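Oxidoreductase (Bordetella pertussis, PDB 3Q2K) probably catalyses the NAD-dependent oxidation of the UDP-linked sugar acid UDP-GlcNAcA, a step toward 2,3-diacetamido-2,3-dideoxy-D-mannuronic acid. Local coordinates at residues 196-201 and 238-243; 203-208 and 353-358; 227-232 and 242-247. One frame throughout, in Å; residues are numbered along the deposited sequence.

Contacts 2 and 3 are buried and contact 1 is only partly so, yet all three belong to the C-terminal alpha/beta domain. Contacts 1 and 3 share Thr242 and Gly243 at the start of strand 242-249: contact 3 runs along this strand as regular backbone pairing, whereas contact 1 uses the loop leading into it, where one backbone carbonyl, a carboxylate and an indole face share the contact. Contact 2 sets a loop against helix 342-361 through one tyrosine hydroxyl and apolar side chains, and its loop also reaches the sugar ligand. Glu240 OE2 of contact 1 and Tyr356 OH of contact 2 lie 2.7 Å apart, and Ser358 OG meets Ala228 N of contact 3.

Contact 1 of 3, residues 196-201 and 238-243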
loop_
_atom_site.group_PDB
_atom_site.type_symbol
_atom_site.label_atom_id
_atom_site.label_comp_id
_atom_site.label_asym_id
_atom_site.label_seq_id
_atom_site.Cartn_x
_atom_site.Cartn_y
_atom_site.Cartn_z
ATOM N N GLY C 196 -28.011 -2.377 -16.429
ATOM C CA GLY C 196 -27.051 -1.387 -15.965
ATOM C C GLY C 196 -26.938 -1.346 -14.451
ATOM O O GLY C 196 -26.221 -0.519 -13.889
ATOM N N LYS C 197 -27.647 -2.214 -13.742
ATOM C CA LYS C 197 -27.444 -2.332 -12.295
ATOM C C LYS C 197 -26.361 -3.315 -11.864
ATOM O O LYS C 197 -26.230 -4.354 -12.517
ATOM C CB LYS C 197 -28.747 -2.775 -11.641
ATOM C CG LYS C 197 -29.937 -1.954 -12.104
ATOM C CD LYS C 197 -30.636 -1.475 -10.847
ATOM C CE LYS C 197 -31.746 -0.495 -11.179
ATOM N NZ LYS C 197 -32.599 -0.482 -9.961
ATOM N N TRP C 198 -25.594 -3.025 -10.815
ATOM C CA TRP C 198 -24.572 -3.962 -10.330
ATOM C C TRP C 198 -25.152 -5.322 -9.961
ATOM O O TRP C 198 -24.619 -6.346 -10.370
ATOM C CB TRP C 198 -23.763 -3.495 -9.108
ATOM C CG TRP C 198 -23.033 -2.178 -9.219
ATOM C CD1 TRP C 198 -23.322 -1.037 -8.524
ATOM C CD2 TRP C 198 -21.912 -1.853 -10.059
ATOM N NE1 TRP C 198 -22.459 -0.030 -8.885
ATOM C CE2 TRP C 198 -21.597 -0.498 -9.842
ATOM C CE3 TRP C 198 -21.139 -2.577 -10.970
ATOM C CZ2 TRP C 198 -20.521 0.125 -10.477
ATOM C CZ3 TRP C 198 -20.078 -1.958 -11.605
ATOM C CH2 TRP C 198 -19.783 -0.614 -11.367
ATOM N N GLU C 199 -26.164 -5.369 -9.098
ATOM C CA GLU C 199 -26.799 -6.621 -8.698
ATOM C C GLU C 199 -27.317 -7.448 -9.878
ATOM O O GLU C 199 -27.046 -8.639 -9.911
ATOM C CB GLU C 199 -27.978 -6.355 -7.751
ATOM C CG GLU C 199 -28.624 -7.617 -7.177
ATOM C CD GLU C 199 -29.424 -7.309 -5.928
ATOM O OE1 GLU C 199 -29.678 -8.254 -5.157
ATOM O OE2 GLU C 199 -29.795 -6.139 -5.684
ATOM N N TRP C 200 -28.010 -6.854 -10.849
ATOM C CA TRP C 200 -28.743 -7.616 -11.852
ATOM C C TRP C 200 -27.985 -7.873 -13.154
ATOM O O TRP C 200 -28.264 -8.835 -13.874
ATOM C CB TRP C 200 -30.153 -7.032 -12.055
ATOM C CG TRP C 200 -30.854 -6.833 -10.732
ATOM C CD1 TRP C 200 -31.212 -5.643 -10.159
ATOM C CD2 TRP C 200 -31.229 -7.846 -9.789
ATOM N NE1 TRP C 200 -31.810 -5.854 -8.938
ATOM C CE2 TRP C 200 -31.824 -7.200 -8.684
ATOM C CE3 TRP C 200 -31.150 -9.244 -9.788
ATOM C CZ2 TRP C 200 -32.311 -7.891 -7.576
ATOM C CZ3 TRP C 200 -31.632 -9.932 -8.680
ATOM C CH2 TRP C 200 -32.230 -9.256 -7.603
ATOM N N ASP C 201 -27.029 -7.012 -13.485
ATOM C CA ASP C 201 -26.523 -6.900 -14.854
ATOM C C ASP C 201 -25.019 -6.630 -14.876
ATOM O O ASP C 201 -24.278 -7.285 -15.603
ATOM C CB ASP C 201 -27.278 -5.735 -15.507
ATOM C CG ASP C 201 -27.131 -5.635 -17.021
ATOM O OD1 ASP C 201 -26.583 -6.494 -17.752
ATOM O OD2 ASP C 201 -27.615 -4.593 -17.509
ATOM N N GLU C 238 -26.064 2.339 -13.171
ATOM C CA GLU C 238 -25.163 2.222 -12.030
ATOM C C GLU C 238 -23.718 1.840 -12.353
ATOM O O GLU C 238 -22.799 2.292 -11.680
ATOM C CB GLU C 238 -25.703 1.202 -11.033
ATOM C CG GLU C 238 -27.084 1.533 -10.497
ATOM C CD GLU C 238 -27.512 0.523 -9.446
ATOM O OE1 GLU C 238 -26.880 -0.546 -9.353
ATOM O OE2 GLU C 238 -28.459 0.759 -8.672
ATOM N N ALA C 239 -23.542 0.989 -13.357
ATOM C CA ALA C 239 -22.310 0.271 -13.663
ATOM C C ALA C 239 -21.614 1.083 -14.737
ATOM O O ALA C 239 -22.090 2.151 -15.126
ATOM C CB ALA C 239 -22.684 -1.105 -14.252
ATOM N N GLU C 240 -20.526 0.531 -15.261
ATOM C CA GLU C 240 -19.703 1.350 -16.147
ATOM C C GLU C 240 -20.253 1.225 -17.567
ATOM O O GLU C 240 -20.799 0.169 -17.877
ATOM C CB GLU C 240 -18.249 0.877 -16.121
ATOM C CG GLU C 240 -18.013 -0.294 -17.070
ATOM C CD GLU C 240 -18.469 -1.622 -16.490
ATOM O OE1 GLU C 240 -18.868 -1.646 -15.310
ATOM O OE2 GLU C 240 -18.437 -2.669 -17.174
ATOM N N ASP C 241 -20.148 2.263 -18.397
ATOM C CA ASP C 241 -20.495 2.175 -19.813
ATOM C C ASP C 241 -19.228 2.193 -20.651
ATOM O O ASP C 241 -19.300 1.962 -21.856
ATOM C CB ASP C 241 -21.424 3.303 -20.292
ATOM C CG ASP C 241 -20.894 4.699 -20.028
ATOM O OD1 ASP C 241 -19.670 4.939 -19.961
ATOM O OD2 ASP C 241 -21.738 5.611 -19.920
ATOM N N THR C 242 -18.089 2.463 -20.021
ATOM C CA THR C 242 -16.842 2.562 -20.758
ATOM C C THR C 242 -15.722 2.080 -19.849
ATOM O O THR C 242 -15.706 2.391 -18.653
ATOM C CB THR C 242 -16.625 4.070 -20.981
ATOM O OG1 THR C 242 -17.720 4.570 -21.757
ATOM C CG2 THR C 242 -15.294 4.335 -21.643
ATOM N N GLY C 243 -14.770 1.356 -20.423
ATOM C CA GLY C 243 -13.570 1.024 -19.675
ATOM C C GLY C 243 -12.457 0.393 -20.480
ATOM O O GLY C 243 -12.576 0.100 -21.671
#
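Trp198 lays one face of its indole against the backbone of Glu238 and Ala239, joining two loops of the C-terminal alpha/beta domain of the Gfo/Idh/MocA family: one precedes helix 210-220, the other leads into strand 242-249. The evidence for a CH-pi contact is direct, since Ala239 CA stands 3.6 Å from the centroid of the six-membered ring and only 15° off its normal. With CG of Trp198 beside its own backbone N (chi1 -56°), the far end of the indole swings in toward the other loop, and CZ3 comes within 3.8 Å of Ala239 CB.

The Glu238 side chain crosses the indole obliquely, its carboxylate plane turned 41° from the ring. Its chain is extended beyond CG, which carries OE1 to 3.2 Å from Trp198 N; the N-H meets the anti side of the carboxylate, somewhat out of its plane. Lys197 passes the same group, its CD 3.8 Å from Glu238 OE2, while its NZ stays too far for a salt bridge.

Further along, a classic beta bulge at the strand's start sets Asp241 and Thr242 opposite the single residue Ala231. The polar end of Glu240 is bonded outside this contact, to Tyr356. The backbone junction turns on one acceptor: Gly196 O takes Glu238 N at 3.0 Å and Ala239 N at 3.1 Å, the two donors arriving from opposite faces of the carbonyl plane.

Contact 2 of 3, residues 203-208 and 353-358. With HP7 ((2S,3S,4R,5R,6R)-5-acetamido-6-[[[(2R,3S,4R,5R)-5-(2,4-dioxopyrimidin-1-yl)-3,4-dihydroxy-oxolan-2-yl]methoxy-hydroxy-phosphoryl]oxy-hydroxy-phosphoryl]oxy-3,4-dihydroxy-oxane-2-carboxylic acid), chain V.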
loop_
_atom_site.group_PDB
_atom_site.type_symbol
_atom_site.label_atom_id
_atom_site.label_comp_id
_atom_site.label_asym_id
_atom_site.label_seq_id
_atom_site.Cartn_x
_atom_site.Cartn_y
_atom_site.Cartn_z
ATOM N N GLY C 203 -22.029 -3.816 -15.939
ATOM C CA GLY C 203 -21.941 -2.756 -16.940
ATOM C C GLY C 203 -21.458 -3.272 -18.281
ATOM O O GLY C 203 -21.547 -4.475 -18.544
ATOM N N ALA C 204 -20.863 -2.403 -19.091
ATOM C CA ALA C 204 -20.381 -2.845 -20.396
ATOM C C ALA C 204 -19.582 -4.152 -20.424
ATOM O O ALA C 204 -19.553 -4.876 -21.427
ATOM C CB ALA C 204 -19.486 -1.768 -20.970
ATOM N N PHE C 205 -18.778 -4.368 -19.386
ATOM C CA PHE C 205 -17.847 -5.499 -19.377
ATOM C C PHE C 205 -18.620 -6.783 -19.118
ATOM O O PHE C 205 -18.477 -7.750 -19.866
ATOM C CB PHE C 205 -16.723 -5.389 -18.333
ATOM C CG PHE C 205 -15.546 -4.587 -18.806
ATOM C CD1 PHE C 205 -14.475 -5.200 -19.430
ATOM C CD2 PHE C 205 -15.518 -3.207 -18.652
ATOM C CE1 PHE C 205 -13.383 -4.457 -19.838
ATOM C CE2 PHE C 205 -14.444 -2.460 -19.090
ATOM C CZ PHE C 205 -13.364 -3.084 -19.671
ATOM N N MET C 206 -19.442 -6.758 -18.072
ATOM C CA MET C 206 -20.118 -7.955 -17.594
ATOM C C MET C 206 -21.264 -8.374 -18.509
ATOM O O MET C 206 -21.473 -9.559 -18.754
ATOM C CB MET C 206 -20.664 -7.747 -16.184
ATOM C CG MET C 206 -21.309 -8.985 -15.577
ATOM S SD MET C 206 -21.547 -8.626 -13.826
ATOM C CE MET C 206 -19.948 -9.123 -13.198
ATOM N N ASN C 207 -21.989 -7.409 -19.065
ATOM C CA ASN C 207 -23.062 -7.756 -19.987
ATOM C C ASN C 207 -22.524 -7.948 -21.406
ATOM O O ASN C 207 -22.283 -9.085 -21.808
ATOM C CB ASN C 207 -24.227 -6.765 -19.901
ATOM C CG ASN C 207 -25.392 -7.216 -20.730
ATOM O OD1 ASN C 207 -25.133 -7.760 -21.801
ATOM N ND2 ASN C 207 -26.621 -7.060 -20.239
ATOM N N GLN C 208 -22.224 -6.876 -22.134
ATOM C CA GLN C 208 -21.936 -6.999 -23.567
ATOM C C GLN C 208 -20.576 -7.560 -23.953
ATOM O O GLN C 208 -20.483 -8.281 -24.945
ATOM C CB GLN C 208 -22.085 -5.664 -24.311
ATOM C CG GLN C 208 -23.516 -5.196 -24.435
ATOM C CD GLN C 208 -23.973 -4.415 -23.219
ATOM O OE1 GLN C 208 -23.173 -4.076 -22.349
ATOM N NE2 GLN C 208 -25.256 -4.081 -23.180
ATOM N N THR C 353 -14.604 -10.228 -12.432
ATOM C CA THR C 353 -14.548 -9.837 -11.023
ATOM C C THR C 353 -13.250 -9.062 -10.790
ATOM O O THR C 353 -13.216 -8.000 -10.164
ATOM C CB THR C 353 -14.616 -11.061 -10.075
ATOM O OG1 THR C 353 -15.827 -11.777 -10.316
ATOM C CG2 THR C 353 -14.667 -10.640 -8.607
ATOM N N ALA C 354 -12.158 -9.584 -11.336
ATOM C CA ALA C 354 -10.852 -8.953 -11.150
ATOM C C ALA C 354 -10.843 -7.549 -11.763
ATOM O O ALA C 354 -10.416 -6.560 -11.153
ATOM C CB ALA C 354 -9.748 -9.845 -11.775
ATOM N N ILE C 355 -11.340 -7.458 -12.994
ATOM C CA ILE C 355 -11.519 -6.140 -13.609
ATOM C C ILE C 355 -12.401 -5.178 -12.808
ATOM O O ILE C 355 -12.026 -4.019 -12.648
ATOM C CB ILE C 355 -12.122 -6.268 -14.996
ATOM C CG1 ILE C 355 -11.044 -6.826 -15.930
ATOM C CG2 ILE C 355 -12.678 -4.913 -15.460
ATOM C CD1 ILE C 355 -11.700 -7.216 -17.218
ATOM N N TYR C 356 -13.517 -5.625 -12.242
ATOM C CA TYR C 356 -14.383 -4.739 -11.457
ATOM C C TYR C 356 -13.757 -4.395 -10.114
ATOM O O TYR C 356 -13.917 -3.264 -9.662
ATOM C CB TYR C 356 -15.770 -5.343 -11.207
ATOM C CG TYR C 356 -16.733 -5.162 -12.357
ATOM C CD1 TYR C 356 -16.308 -4.556 -13.538
ATOM C CD2 TYR C 356 -18.031 -5.666 -12.313
ATOM C CE1 TYR C 356 -17.170 -4.408 -14.626
ATOM C CE2 TYR C 356 -18.896 -5.529 -13.400
ATOM C CZ TYR C 356 -18.467 -4.882 -14.551
ATOM O OH TYR C 356 -19.297 -4.669 -15.637
ATOM N N ARG C 357 -13.058 -5.327 -9.471
ATOM C CA ARG C 357 -12.367 -4.951 -8.241
ATOM C C ARG C 357 -11.203 -4.012 -8.523
ATOM O O ARG C 357 -10.932 -3.140 -7.696
ATOM C CB ARG C 357 -11.789 -6.151 -7.474
ATOM C CG ARG C 357 -12.817 -7.127 -6.932
ATOM C CD ARG C 357 -12.212 -8.255 -6.115
ATOM N NE ARG C 357 -13.296 -9.144 -5.698
ATOM C CZ ARG C 357 -13.092 -10.395 -5.307
ATOM N NH1 ARG C 357 -11.836 -10.826 -5.291
ATOM N NH2 ARG C 357 -14.096 -11.191 -4.964
ATOM N N SER C 358 -10.495 -4.222 -9.630
ATOM C CA SER C 358 -9.383 -3.320 -9.930
ATOM C C SER C 358 -9.856 -1.898 -10.200
ATOM O O SER C 358 -9.185 -0.933 -9.845
ATOM C CB SER C 358 -8.594 -3.736 -11.176
ATOM O OG SER C 358 -7.640 -2.738 -11.532
HETATM N N1 HP7 V . -27.875 -1.381 -30.556
HETATM C C2 HP7 V . -27.790 -0.098 -30.936
HETATM O O2 HP7 V . -28.407 0.859 -30.426
HETATM N N3 HP7 V . -26.972 0.238 -31.946
HETATM C C4 HP7 V . -26.244 -0.718 -32.560
HETATM O O4 HP7 V . -25.477 -0.304 -33.455
HETATM C C5 HP7 V . -26.318 -2.056 -32.178
HETATM C C6 HP7 V . -27.182 -2.376 -31.131
HETATM P PA HP7 V . -28.285 -6.522 -30.550
HETATM P PB HP7 V . -27.686 -9.099 -29.463
HETATM O "O'P" HP7 V . -27.008 -5.579 -25.410
HETATM O "O'Q" HP7 V . -28.331 -6.783 -24.267
HETATM C "C1'" HP7 V . -25.742 -8.747 -27.741
HETATM O O1A HP7 V . -27.246 -6.440 -31.646
HETATM O O1B HP7 V . -26.842 -9.568 -30.624
HETATM C C1C HP7 V . -28.778 -1.690 -29.449
HETATM C "C2'" HP7 V . -24.820 -9.675 -26.947
HETATM N "N2'" HP7 V . -24.550 -10.967 -27.562
HETATM O O2A HP7 V . -29.752 -6.762 -30.825
HETATM O O2B HP7 V . -29.107 -9.543 -29.234
HETATM C C2C HP7 V . -30.143 -2.085 -29.995
HETATM O O2C HP7 V . -31.114 -1.599 -29.066
HETATM C "C3'" HP7 V . -25.497 -10.005 -25.623
HETATM O "O3'" HP7 V . -24.745 -10.882 -24.763
HETATM O O3A HP7 V . -27.697 -7.490 -29.405
HETATM O O3B HP7 V . -26.886 -9.515 -28.121
HETATM C C3C HP7 V . -30.137 -3.573 -29.704
HETATM O O3C HP7 V . -31.496 -3.982 -29.568
HETATM C "C4'" HP7 V . -25.890 -8.680 -24.973
HETATM O "O4'" HP7 V . -26.524 -9.025 -23.735
HETATM C C4C HP7 V . -29.374 -3.686 -28.391
HETATM O O4C HP7 V . -28.296 -2.802 -28.690
HETATM C "C5'" HP7 V . -26.913 -7.943 -25.833
HETATM O "O5'" HP7 V . -26.229 -7.597 -27.032
HETATM C C5C HP7 V . -28.763 -5.081 -28.374
HETATM O O5C HP7 V . -28.159 -5.186 -29.663
HETATM C "C6'" HP7 V . -27.435 -6.717 -25.137
HETATM C "C7'" HP7 V . -23.581 -11.127 -28.457
HETATM O "O7'" HP7 V . -22.845 -10.168 -28.667
HETATM C "C8'" HP7 V . -23.396 -12.435 -29.176
#
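The Phe205 ring carries Ile355 CG2 over the centre of one face, 4.3 Å above the plane, and the two side chains cross at about a right angle. Here a loop of the C-terminal alpha/beta domain packs on helix 342-361, while Ile257 and Val259 of strand 254-260 also touch the Phe205 side chain. Phe205 CB and Met206 CE approach the Tyr356 ring obliquely. Met206 SD lies 5.3 Å from the Tyr356 centroid and 67° off the normal, an oblique Met-aromatic contact; a bend at chi3 (-86°) brings CE to 3.8 Å from Tyr356 CE2.

Tyr356 OH is gripped by two backbone donors, Gly203 N at 2.9 Å with a fairly straight N-H (155°) and Met206 N at 3.2 Å. Glu240 OE2, the third partner of this hydroxyl, also bonds Phe205 N, a network that probably helps to fix residues 203-206.

The same loop runs on into the sugar pocket. Asn207 ND2 is held by Asp201 OD1, which helps to orient the amide; Asn207 OD1 accepts from HP7 O4' at 2.7 Å, and Gln208 NE2 donates to the sugar carboxylate atom HP7 O'P at 3.2 Å.

Contact 3 of 3, residues 227-232 and 242-247; sequences YAYTAT and TGVAAL
Tyr229 and Val244 lie side by side and point the same way, and the tyrosine can be traced outward from its root. Its CB is 4.1 Å from Val244 CG1. With CG beside the backbone N (chi1 -64°), the ring stands so that CD2 meets the same methyl at 4.0 Å; CG1 sits at the ring edge, near its plane. One face of the ring has Tyr227 CE2 above its centre, 3.8 Å from the plane. At the tip, OH is hydrogen-bonded to Ser225 OG of the third subunit, another copy of the protein.

The backbones that carry these side chains form an antiparallel beta hairpin, strands 223-231 and 242-249; the N-to-C directions of the short segments differ by 174°, nearly exactly antiparallel, with a closest axis approach of 4.5 Å. The hydrogen-bonded pairs are Tyr227-Ala246, Tyr229-Val244 and Ala231-Thr242, each with two N-H...O bonds. They range from Ala246 N to Tyr227 O at 2.6 Å to Thr242 N to Ala231 O at 3.3 Å, the longest being next to the connecting loop.

The two faces of the hairpin serve different neighbours. Tyr227, on the Tyr229 face, stacks its ring on Tyr227 of the third subunit. Ala228 and Ala245, a non-hydrogen-bonded pair with CB atoms 4.1 Å apart, point to the other face and touch Ile355 of helix 342-361. Ala228 CA also makes a CA-H...O contact of 3.2 Å with Val244 O.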
loop_
_atom_site.group_PDB
_atom_site.type_symbol
_atom_site.label_atom_id
_atom_site.label_comp_id
_atom_site.label_asym_id
_atom_site.label_seq_id
_atom_site.Cartn_x
_atom_site.Cartn_y
_atom_site.Cartn_z
ATOM N N TYR C 227 -5.109 -4.749 -14.624
ATOM C CA TYR C 227 -5.407 -3.444 -14.032
ATOM C C TYR C 227 -6.473 -2.774 -14.892
ATOM O O TYR C 227 -6.372 -2.777 -16.123
ATOM C CB TYR C 227 -4.158 -2.551 -14.000
ATOM C CG TYR C 227 -4.472 -1.284 -13.248
ATOM C CD1 TYR C 227 -4.261 -1.208 -11.879
ATOM C CD2 TYR C 227 -5.172 -0.258 -13.872
ATOM C CE1 TYR C 227 -4.594 -0.070 -11.184
ATOM C CE2 TYR C 227 -5.505 0.900 -13.188
ATOM C CZ TYR C 227 -5.231 0.965 -11.836
ATOM O OH TYR C 227 -5.543 2.082 -11.100
ATOM N N ALA C 228 -7.498 -2.222 -14.255
ATOM C CA ALA C 228 -8.568 -1.607 -15.053
ATOM C C ALA C 228 -8.958 -0.220 -14.579
ATOM O O ALA C 228 -8.884 0.065 -13.383
ATOM C CB ALA C 228 -9.829 -2.491 -15.062
ATOM N N TYR C 229 -9.387 0.609 -15.522
ATOM C CA TYR C 229 -10.111 1.842 -15.223
ATOM C C TYR C 229 -11.495 1.656 -15.843
ATOM O O TYR C 229 -11.611 1.244 -17.005
ATOM C CB TYR C 229 -9.484 3.038 -15.945
ATOM C CG TYR C 229 -8.066 3.439 -15.590
ATOM C CD1 TYR C 229 -7.831 4.266 -14.504
ATOM C CD2 TYR C 229 -6.988 3.083 -16.385
ATOM C CE1 TYR C 229 -6.562 4.693 -14.189
ATOM C CE2 TYR C 229 -5.704 3.482 -16.067
ATOM C CZ TYR C 229 -5.511 4.311 -14.986
ATOM O OH TYR C 229 -4.232 4.691 -14.658
ATOM N N THR C 230 -12.546 1.963 -15.088
ATOM C CA THR C 230 -13.859 2.018 -15.734
ATOM C C THR C 230 -14.566 3.303 -15.325
ATOM O O THR C 230 -14.175 3.952 -14.352
ATOM C CB THR C 230 -14.749 0.819 -15.379
ATOM O OG1 THR C 230 -15.147 0.912 -14.005
ATOM C CG2 THR C 230 -14.062 -0.507 -15.718
ATOM N N ALA C 231 -15.594 3.702 -16.069
ATOM C CA ALA C 231 -16.333 4.882 -15.643
ATOM C C ALA C 231 -17.738 4.819 -16.230
ATOM O O ALA C 231 -17.948 4.121 -17.221
ATOM C CB ALA C 231 -15.599 6.107 -16.166
ATOM N N THR C 232 -18.708 5.479 -15.607
ATOM C CA THR C 232 -19.962 5.773 -16.299
ATOM C C THR C 232 -19.865 7.145 -16.965
ATOM O O THR C 232 -20.092 8.155 -16.303
ATOM C CB THR C 232 -21.157 5.809 -15.331
ATOM O OG1 THR C 232 -21.157 4.639 -14.513
ATOM C CG2 THR C 232 -22.487 5.832 -16.078
ATOM N N THR C 242 -18.089 2.463 -20.021
ATOM C CA THR C 242 -16.842 2.562 -20.758
ATOM C C THR C 242 -15.722 2.080 -19.849
ATOM O O THR C 242 -15.706 2.391 -18.653
ATOM C CB THR C 242 -16.625 4.070 -20.981
ATOM O OG1 THR C 242 -17.720 4.570 -21.757
ATOM C CG2 THR C 242 -15.294 4.335 -21.643
ATOM N N GLY C 243 -14.770 1.356 -20.423
ATOM C CA GLY C 243 -13.570 1.024 -19.675
ATOM C C GLY C 243 -12.457 0.393 -20.480
ATOM O O GLY C 243 -12.576 0.100 -21.671
ATOM N N VAL C 244 -11.347 0.223 -19.775
ATOM C CA VAL C 244 -10.142 -0.402 -20.326
ATOM C C VAL C 244 -9.514 -1.290 -19.247
ATOM O O VAL C 244 -9.475 -0.896 -18.078
ATOM C CB VAL C 244 -9.151 0.687 -20.822
ATOM C CG1 VAL C 244 -8.609 1.547 -19.693
ATOM C CG2 VAL C 244 -7.926 0.042 -21.444
ATOM N N ALA C 245 -9.004 -2.457 -19.630
ATOM C CA ALA C 245 -8.185 -3.297 -18.758
ATOM C C ALA C 245 -6.833 -3.590 -19.385
ATOM O O ALA C 245 -6.808 -3.952 -20.567
ATOM C CB ALA C 245 -8.872 -4.623 -18.433
ATOM N N ALA C 246 -5.765 -3.457 -18.593
ATOM C CA ALA C 246 -4.423 -3.871 -19.000
ATOM C C ALA C 246 -4.276 -5.297 -18.483
ATOM O O ALA C 246 -4.669 -5.589 -17.352
ATOM C CB ALA C 246 -3.352 -2.947 -18.380
ATOM N N LEU C 247 -3.671 -6.175 -19.279
ATOM C CA LEU C 247 -3.531 -7.579 -18.917
ATOM C C LEU C 247 -2.094 -8.094 -18.936
ATOM O O LEU C 247 -1.269 -7.683 -19.754
ATOM C CB LEU C 247 -4.326 -8.418 -19.923
ATOM C CG LEU C 247 -5.654 -7.724 -20.209
ATOM C CD1 LEU C 247 -6.161 -8.098 -21.585
ATOM C CD2 LEU C 247 -6.628 -8.136 -19.120
#